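Side-chain contacts in putative branched-chain amino acid transport system substrate-binding protein (Rhodopseudomonas palustris, PDB 3TX6), which probably binds aromatic acids derived from lignin, such as p-coumaric acid, as the periplasmic component of an ABC transporter: residues Arg63-Thr66 with Val72-Gly75; Tyr127-Lys132 with Arg348-Val353; Asp145-Leu150 with Gln221-Ala226. One frame throughout, in Å; residues are numbered along the deposited sequence. Where two conformers were deposited one is given.

From the N terminus, contact 1 comes first. It closes a short loop of five residues, packing the end of helix 54-67 on strand 72-75, a member of the six-stranded sheet of one lobe. Contact 2 opens next, at 127-132, and closes at 348-353 after 215 intervening residues. It ties helix 119-130 to strand 349-354 of the seven-stranded sheet in the other lobe. Contact 3 is nested inside that long loop and joins the start of helix 146-161 to the loop after strand 218-221. Contacts 1 and 2 lie on opposite sides of the chain's centre, about 36 Å apart between centres. Contact 3 lines the ligand pocket, and its centre is about 16 Å from that of contact 2.

Contact 1: residues Arg63-Thr66 with Val72-Gly75; sequences RFVT and VIMG
The backbones of helix residue F64 and strand residue I73 come to 7.2 Å between their CA atoms. Both CA-CB bonds point across the gap. I73 carries its side of the contact with two methyl groups. Its CG2 meets F64 CB at 3.8 Å and lies obliquely off the F64 ring, 4.0 Å from CD2. The same methyl touches V65 CG1 at 3.9 Å. I73 CD1 adds a second touch on V65 CG1 at 4.0 Å. The torsions of I73 explain this reach: CG2 stands anti to the carbonyl carbon, while CG1 sits between the backbone N and the carbonyl carbon (chi1 67°), and the extended chi2 then carries CD1 to V65. One V65 branch therefore meets both methyls. F64 also packs on I46 and L48 of strand 41-49, and I73 on V85 and A89 of helix 79-92. This is helix-on-sheet packing in a Rossmann-like lobe of the periplasmic binding protein fold. The helix turns back through a short loop into strand 72-75, which runs parallel to 8-14 and 96-98. The side-chain contacts are all carbon to carbon. They imply cohesion by van der Waals contact and by burial of F64 and I73 from water.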
loop_
_atom_site.group_PDB
_atom_site.type_symbol
_atom_site.label_atom_id
_atom_site.label_comp_id
_atom_site.label_asym_id
_atom_site.label_seq_id
_atom_site.Cartn_x
_atom_site.Cartn_y
_atom_site.Cartn_z
ATOM N N ARG A 63 -11.932 -10.504 16.577
ATOM C CA ARG A 63 -11.812 -11.958 16.692
ATOM C C ARG A 63 -10.351 -12.332 16.898
ATOM O O ARG A 63 -10.011 -13.179 17.697
ATOM C CB ARG A 63 -12.313 -12.679 15.439
ATOM C CG ARG A 63 -13.816 -12.714 15.269
ATOM C CD ARG A 63 -14.287 -13.484 14.041
ATOM N NE ARG A 63 -13.884 -14.863 14.175
ATOM C CZ ARG A 63 -13.752 -15.736 13.197
ATOM N NH1 ARG A 63 -14.019 -15.437 11.957
ATOM N NH2 ARG A 63 -13.352 -16.964 13.508
ATOM N N PHE A 64 -9.437 -11.665 16.198
ATOM C CA PHE A 64 -8.046 -11.985 16.361
ATOM C C PHE A 64 -7.556 -11.668 17.767
ATOM O O PHE A 64 -6.768 -12.412 18.330
ATOM C CB PHE A 64 -7.139 -11.223 15.380
ATOM C CG PHE A 64 -7.478 -11.417 13.928
ATOM C CD1 PHE A 64 -7.889 -12.639 13.445
ATOM C CD2 PHE A 64 -7.263 -10.376 13.028
ATOM C CE1 PHE A 64 -8.143 -12.818 12.103
ATOM C CE2 PHE A 64 -7.549 -10.535 11.698
ATOM C CZ PHE A 64 -7.964 -11.760 11.228
ATOM N N VAL A 65 -7.958 -10.514 18.294
ATOM C CA VAL A 65 -7.280 -10.013 19.488
ATOM C C VAL A 65 -7.830 -10.714 20.698
ATOM O O VAL A 65 -7.070 -10.861 21.683
ATOM C CB VAL A 65 -7.220 -8.435 19.605
ATOM C CG1 VAL A 65 -6.598 -7.752 18.401
ATOM C CG2 VAL A 65 -8.553 -7.833 19.856
ATOM N N THR A 66 -9.056 -11.239 20.594
ATOM C CA THR A 66 -9.809 -11.834 21.691
ATOM C C THR A 66 -10.034 -13.394 21.606
ATOM O O THR A 66 -9.750 -14.178 22.534
ATOM C CB THR A 66 -11.156 -11.059 21.828
ATOM O OG1 THR A 66 -10.961 -9.796 22.548
ATOM C CG2 THR A 66 -12.168 -11.945 22.431
ATOM N N VAL A 72 0.136 -10.173 16.942
ATOM C CA VAL A 72 0.193 -9.128 15.899
ATOM C C VAL A 72 -1.037 -9.255 15.026
ATOM O O VAL A 72 -1.474 -10.390 14.744
ATOM C CB VAL A 72 1.462 -9.303 14.996
ATOM C CG1 VAL A 72 1.585 -8.226 13.938
ATOM C CG2 VAL A 72 2.726 -9.338 15.866
ATOM N N ILE A 73 -1.561 -8.118 14.571
ATOM C CA ILE A 73 -2.632 -8.103 13.585
ATOM C C ILE A 73 -2.208 -7.289 12.373
ATOM O O ILE A 73 -1.405 -6.352 12.482
ATOM C CB ILE A 73 -3.987 -7.677 14.193
ATOM C CG1 ILE A 73 -4.030 -6.274 14.646
ATOM C CG2 ILE A 73 -4.386 -8.634 15.283
ATOM C CD1 ILE A 73 -5.423 -5.840 15.127
HETATM N N MSE A 74 -2.705 -7.696 11.211
HETATM C CA MSE A 74 -2.342 -7.077 9.948
HETATM C C MSE A 74 -3.593 -6.806 9.136
HETATM O O MSE A 74 -4.580 -7.514 9.209
HETATM C CB MSE A 74 -1.464 -8.002 9.090
HETATM C CG MSE A 74 -0.259 -8.535 9.838
HETATM SE SE MSE A 74 0.833 -9.692 8.725
HETATM C CE MSE A 74 0.286 -8.982 7.013
ATOM N N GLY A 75 -3.542 -5.737 8.356
ATOM C CA GLY A 75 -4.584 -5.454 7.388
ATOM C C GLY A 75 -4.939 -3.986 7.397
ATOM O O GLY A 75 -4.309 -3.176 8.104
#

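Contact 2: residues Tyr127-Lys132 with Arg348-Val353; sequences YEHMKK and RILLTV. With SO4 (sulfate ion), chain B.
H129 and L350 both hold CG anti to the backbone N (chi1 -174° for each), which extends the two side chains toward each other from helix 119-130 and strand 349-354. They meet at about a right angle. L350 CD2 approaches the imidazole obliquely and comes to 3.5 Å from H129 CD2. The same methyl lies 3.8 Å from H129 CB. The polar end of the histidine is held by another residue: ND1 is hydrogen-bonded to the hydroxyl of Y220. The R348 chain bends at chi2, and its guanidinium ends near E128. Their opposite charges stand 4.3 Å apart between E128 OE1 and R348 NH2, too far for a salt bridge. A water bridges them. It donates to E128 OE1 at 2.9 Å and accepts from R348 NH2 at 2.8 Å, in the guanidinium plane. A sulfate ion, probably from the crystallisation liquor, also lies at the guanidinium edge. It takes a bond from R348 NH1 to O2 at 3.1 Å and one from R348 NH2 to O4 at 3.0 Å. The contact packs a helix on the sheet of one lobe. Its chemistry is divided: the buried L350 packs a methyl on the imidazole, while the positive charge of R348 faces two anionic groups, the sulfate directly and E128 through a water.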
loop_
_atom_site.group_PDB
_atom_site.type_symbol
_atom_site.label_atom_id
_atom_site.label_comp_id
_atom_site.label_asym_id
_atom_site.label_seq_id
_atom_site.Cartn_x
_atom_site.Cartn_y
_atom_site.Cartn_z
ATOM N N TYR A 127 5.058 14.544 -8.683
ATOM C CA TYR A 127 5.145 15.988 -8.941
ATOM C C TYR A 127 6.531 16.379 -9.506
ATOM O O TYR A 127 6.628 17.294 -10.318
ATOM C CB TYR A 127 4.816 16.847 -7.713
ATOM C CG TYR A 127 3.624 16.375 -6.885
ATOM C CD1 TYR A 127 2.515 15.827 -7.492
ATOM C CD2 TYR A 127 3.613 16.485 -5.490
ATOM C CE1 TYR A 127 1.459 15.344 -6.749
ATOM C CE2 TYR A 127 2.540 16.022 -4.742
ATOM C CZ TYR A 127 1.477 15.438 -5.383
ATOM O OH TYR A 127 0.384 14.941 -4.693
ATOM N N GLU A 128 7.582 15.725 -9.051
ATOM C CA GLU A 128 8.926 15.969 -9.575
ATOM C C GLU A 128 8.935 15.731 -11.063
ATOM O O GLU A 128 9.488 16.520 -11.815
ATOM C CB GLU A 128 10.002 15.110 -8.902
ATOM C CG GLU A 128 10.397 15.606 -7.510
ATOM C CD GLU A 128 11.363 14.679 -6.763
ATOM O OE1 GLU A 128 11.539 13.510 -7.192
ATOM O OE2 GLU A 128 11.952 15.129 -5.736
ATOM N N HIS A 129 8.360 14.596 -11.478
ATOM C CA HIS A 129 8.240 14.294 -12.882
ATOM C C HIS A 129 7.435 15.305 -13.629
ATOM O O HIS A 129 7.848 15.725 -14.737
ATOM C CB HIS A 129 7.659 12.910 -13.070
ATOM C CG HIS A 129 7.626 12.472 -14.485
ATOM N ND1 HIS A 129 6.600 12.761 -15.312
ATOM C CD2 HIS A 129 8.557 11.747 -15.230
ATOM C CE1 HIS A 129 6.879 12.244 -16.544
ATOM N NE2 HIS A 129 8.054 11.595 -16.469
HETATM N N MSE A 130 6.297 15.718 -13.068
HETATM C CA MSE A 130 5.472 16.763 -13.687
HETATM C C MSE A 130 6.349 17.968 -13.997
HETATM O O MSE A 130 6.357 18.446 -15.117
HETATM C CB MSE A 130 4.274 17.121 -12.789
HETATM C CG MSE A 130 3.194 16.021 -12.631
HETATM SE SE MSE A 130 1.785 16.724 -11.430
HETATM C CE MSE A 130 0.908 14.959 -11.131
ATOM N N LYS A 131 7.140 18.429 -13.028
ATOM C CA LYS A 131 7.925 19.657 -13.188
ATOM C C LYS A 131 9.195 19.516 -14.048
ATOM O O LYS A 131 9.964 20.487 -14.247
ATOM C CB LYS A 131 8.285 20.273 -11.840
ATOM C CG LYS A 131 7.091 20.643 -10.961
ATOM C CD LYS A 131 6.018 21.515 -11.628
ATOM C CE LYS A 131 6.560 22.849 -12.157
ATOM N NZ LYS A 131 5.540 23.612 -12.939
ATOM N N LYS A 132 9.420 18.316 -14.542
ATOM C CA LYS A 132 10.422 18.052 -15.533
ATOM C C LYS A 132 9.772 17.909 -16.920
ATOM O O LYS A 132 10.482 17.847 -17.939
ATOM C CB LYS A 132 11.235 16.798 -15.140
ATOM C CG LYS A 132 12.326 17.052 -14.077
ATOM C CD LYS A 132 13.750 16.912 -14.649
ATOM C CE LYS A 132 14.532 18.228 -14.708
ATOM N NZ LYS A 132 14.273 19.171 -15.848
ATOM N N ARG A 348 10.529 3.876 -3.329
ATOM C CA ARG A 348 9.760 4.120 -4.527
ATOM C C ARG A 348 10.553 4.251 -5.805
ATOM O O ARG A 348 11.691 4.651 -5.821
ATOM C CB ARG A 348 8.898 5.340 -4.374
ATOM C CG ARG A 348 9.563 6.675 -4.658
ATOM C CD ARG A 348 10.636 7.098 -3.678
ATOM N NE ARG A 348 11.225 8.350 -4.129
ATOM C CZ ARG A 348 12.108 8.497 -5.112
ATOM N NH1 ARG A 348 12.622 7.472 -5.769
ATOM N NH2 ARG A 348 12.550 9.701 -5.377
ATOM N N ILE A 349 9.867 3.891 -6.865
ATOM C CA ILE A 349 10.348 4.099 -8.220
ATOM C C ILE A 349 9.204 4.676 -8.982
ATOM O O ILE A 349 8.056 4.689 -8.509
ATOM C CB ILE A 349 10.826 2.802 -8.888
ATOM C CG1 ILE A 349 9.664 1.769 -9.048
ATOM C CG2 ILE A 349 11.982 2.192 -8.109
ATOM C CD1 ILE A 349 10.081 0.528 -9.811
ATOM N N LEU A 350 9.494 5.131 -10.186
ATOM C CA LEU A 350 8.466 5.666 -11.030
ATOM C C LEU A 350 8.345 4.737 -12.233
ATOM O O LEU A 350 9.359 4.348 -12.864
ATOM C CB LEU A 350 8.865 7.058 -11.508
ATOM C CG LEU A 350 7.801 7.844 -12.318
ATOM C CD1 LEU A 350 6.513 8.162 -11.555
ATOM C CD2 LEU A 350 8.405 9.146 -12.856
ATOM N N LEU A 351 7.121 4.339 -12.516
ATOM C CA LEU A 351 6.815 3.442 -13.665
ATOM C C LEU A 351 6.101 4.152 -14.732
ATOM O O LEU A 351 5.298 5.087 -14.499
ATOM C CB LEU A 351 5.915 2.279 -13.242
ATOM C CG LEU A 351 6.442 1.261 -12.239
ATOM C CD1 LEU A 351 5.346 0.256 -11.871
ATOM C CD2 LEU A 351 7.693 0.652 -12.836
ATOM N N THR A 352 6.355 3.702 -15.960
ATOM C CA THR A 352 5.461 4.031 -17.037
ATOM C C THR A 352 5.005 2.715 -17.699
ATOM O O THR A 352 5.432 1.638 -17.302
ATOM C CB THR A 352 6.127 5.042 -18.018
ATOM O OG1 THR A 352 5.149 5.575 -18.888
ATOM C CG2 THR A 352 7.289 4.405 -18.828
ATOM N N VAL A 353 4.090 2.829 -18.659
ATOM C CA VAL A 353 3.594 1.705 -19.459
ATOM C C VAL A 353 3.995 1.924 -20.913
ATOM O O VAL A 353 3.654 2.958 -21.507
ATOM C CB VAL A 353 2.081 1.584 -19.298
ATOM C CG1 VAL A 353 1.539 0.529 -20.245
ATOM C CG2 VAL A 353 1.729 1.209 -17.864
HETATM S S SO4 B . 14.799 9.130 -8.212
HETATM O O1 SO4 B . 14.004 10.356 -8.511
HETATM O O2 SO4 B . 14.010 7.904 -8.515
HETATM O O3 SO4 B . 16.033 9.133 -9.042
HETATM O O4 SO4 B . 15.196 9.140 -6.784
HETATM O O HOH W 1 11.405 12.110 -4.636
#

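Contact 3: residues Asp145-Leu150 with Gln221-Ala226. With ENO (3-(4-hydroxy-phenyl)pyruvic acid), chain D.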
loop_
_atom_site.group_PDB
_atom_site.type_symbol
_atom_site.label_atom_id
_atom_site.label_comp_id
_atom_site.label_asym_id
_atom_site.label_seq_id
_atom_site.Cartn_x
_atom_site.Cartn_y
_atom_site.Cartn_z
ATOM N N ASP A 145 -13.356 9.917 -0.138
ATOM C CA ASP A 145 -13.138 9.371 1.228
ATOM C C ASP A 145 -11.689 9.670 1.676
ATOM O O ASP A 145 -10.989 10.393 0.988
ATOM C CB ASP A 145 -13.525 7.887 1.291
ATOM C CG ASP A 145 -12.556 6.950 0.559
ATOM O OD1 ASP A 145 -11.472 7.353 0.153
ATOM O OD2 ASP A 145 -12.938 5.794 0.327
ATOM N N SER A 146 -11.265 9.102 2.798
ATOM C CA SER A 146 -9.980 9.451 3.418
ATOM C C SER A 146 -8.799 9.258 2.466
ATOM O O SER A 146 -7.901 10.098 2.421
ATOM C CB SER A 146 -9.769 8.675 4.722
ATOM O OG SER A 146 -9.882 7.277 4.521
ATOM N N TYR A 147 -8.803 8.176 1.687
ATOM C CA TYR A 147 -7.712 7.930 0.738
ATOM C C TYR A 147 -7.667 9.036 -0.319
ATOM O O TYR A 147 -6.591 9.581 -0.617
ATOM C CB TYR A 147 -7.866 6.560 0.052
ATOM C CG TYR A 147 -6.733 6.222 -0.923
ATOM C CD1 TYR A 147 -5.468 5.815 -0.468
ATOM C CD2 TYR A 147 -6.913 6.356 -2.306
ATOM C CE1 TYR A 147 -4.447 5.529 -1.359
ATOM C CE2 TYR A 147 -5.886 6.052 -3.202
ATOM C CZ TYR A 147 -4.643 5.674 -2.729
ATOM O OH TYR A 147 -3.598 5.359 -3.568
ATOM N N GLY A 148 -8.811 9.343 -0.923
ATOM C CA GLY A 148 -8.851 10.459 -1.888
ATOM C C GLY A 148 -8.507 11.824 -1.297
ATOM O O GLY A 148 -7.901 12.639 -1.968
ATOM N N ASP A 149 -8.865 12.038 -0.028
ATOM C CA ASP A 149 -8.509 13.243 0.695
ATOM C C ASP A 149 -7.016 13.319 0.946
ATOM O O ASP A 149 -6.398 14.384 0.745
ATOM C CB ASP A 149 -9.215 13.271 2.072
ATOM C CG ASP A 149 -10.741 13.509 1.980
ATOM O OD1 ASP A 149 -11.248 13.875 0.893
ATOM O OD2 ASP A 149 -11.445 13.306 3.007
ATOM N N LEU A 150 -6.411 12.230 1.406
ATOM C CA LEU A 150 -4.964 12.287 1.665
ATOM C C LEU A 150 -4.239 12.717 0.371
ATOM O O LEU A 150 -3.322 13.531 0.391
ATOM C CB LEU A 150 -4.395 10.955 2.079
ATOM C CG LEU A 150 -4.670 10.468 3.484
ATOM C CD1 LEU A 150 -4.422 8.959 3.585
ATOM C CD2 LEU A 150 -3.797 11.255 4.454
ATOM N N GLN A 221 -0.816 8.252 -11.868
ATOM C CA GLN A 221 -1.543 7.275 -11.046
ATOM C C GLN A 221 -0.798 7.071 -9.755
ATOM O O GLN A 221 0.468 7.110 -9.733
ATOM C CB GLN A 221 -1.743 5.912 -11.745
ATOM C CG GLN A 221 -2.706 5.914 -12.924
ATOM C CD GLN A 221 -4.172 5.885 -12.526
ATOM O OE1 GLN A 221 -4.496 5.589 -11.368
ATOM N NE2 GLN A 221 -5.079 6.131 -13.481
ATOM N N THR A 222 -1.582 6.794 -8.696
ATOM C CA THR A 222 -1.012 6.441 -7.413
ATOM C C THR A 222 -0.586 4.985 -7.313
ATOM O O THR A 222 -0.848 4.179 -8.198
ATOM C CB THR A 222 -2.016 6.703 -6.274
ATOM O OG1 THR A 222 -3.074 5.721 -6.249
ATOM C CG2 THR A 222 -2.622 8.121 -6.348
ATOM N N HIS A 223 0.066 4.664 -6.195
ATOM C CA HIS A 223 0.549 3.314 -5.948
ATOM C C HIS A 223 -0.583 2.333 -5.676
ATOM O O HIS A 223 -0.358 1.135 -5.708
ATOM C CB HIS A 223 1.655 3.255 -4.896
ATOM C CG HIS A 223 1.331 3.932 -3.566
ATOM N ND1 HIS A 223 0.606 5.072 -3.452
ATOM C CD2 HIS A 223 1.827 3.655 -2.288
ATOM C CE1 HIS A 223 0.595 5.434 -2.123
ATOM N NE2 HIS A 223 1.334 4.567 -1.441
ATOM N N GLY A 224 -1.801 2.844 -5.456
ATOM C CA GLY A 224 -3.004 2.014 -5.417
ATOM C C GLY A 224 -3.345 1.357 -6.734
ATOM O O GLY A 224 -4.204 0.437 -6.747
ATOM N N ALA A 225 -2.645 1.755 -7.812
ATOM C CA ALA A 225 -2.854 1.180 -9.144
ATOM C C ALA A 225 -1.782 0.151 -9.571
ATOM O O ALA A 225 -1.893 -0.385 -10.654
ATOM C CB ALA A 225 -2.938 2.308 -10.223
ATOM N N ALA A 226 -0.748 -0.114 -8.763
ATOM C CA ALA A 226 0.472 -0.816 -9.210
ATOM C C ALA A 226 0.315 -2.355 -9.182
ATOM O O ALA A 226 0.933 -3.084 -8.381
ATOM C CB ALA A 226 1.685 -0.356 -8.383
HETATM O O4 ENO D . -5.411 2.394 0.498
HETATM C C9 ENO D . -3.291 0.172 -0.987
HETATM C C8 ENO D . -1.942 -0.107 -0.912
HETATM C C7 ENO D . -0.991 0.767 -1.460
HETATM C C6 ENO D . -1.430 1.964 -1.992
HETATM C C5 ENO D . -2.788 2.251 -2.092
HETATM C C4 ENO D . -3.743 1.360 -1.573
HETATM O O3 ENO D . 0.355 0.448 -1.334
HETATM C C3 ENO D . -5.214 1.622 -1.732
HETATM C C2 ENO D . -5.953 2.243 -0.610
HETATM C C1 ENO D . -7.362 2.542 -0.825
HETATM O O2 ENO D . -8.008 3.014 0.134
HETATM O O1 ENO D . -7.907 2.335 -1.950
#
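T222 meets Y147 through a hydrogen bond between hydroxyls, 2.8 Å from T222 OG1 to Y147 OH, in which either could be the donor. The two side chains come from opposite directions, and OG1 lies at the tyrosine ring edge, in plane. Y147 gets there with CG anti to its own backbone N (chi1 -178°), which sends the ring from the first turn of helix 146-161 toward the loop. T222 OG1 has a second partner on its own segment: it accepts from G224 N at 3.2 Å, closing an ST turn. At H223, the phenyl ring of the bound 3-(4-hydroxy-phenyl)pyruvic acid points C6 at the imidazole face, 3.6 Å above the plane and over its centre, with the two rings nearly perpendicular. H223 NE2 bonds to the carbonyl oxygen of Q117, which would help fix the ring's rotation. This is the ligand pocket of a periplasmic binding protein: T79 N and R174 NH1 are among the groups that hydrogen-bond the ligand, while H223 and Y147 pack against it. Y147 covers the pyruvate end: the keto carbon C2 lies 3.6 Å above the tyrosine plane, toward the rim. G224 follows. It has no side chain, and its CA lies 3.3 Å from ligand C5, with Y147 OH 3.5 Å from the same carbon. A225 N bonds back to T222 O at 3.0 Å, and A226 rests on M243.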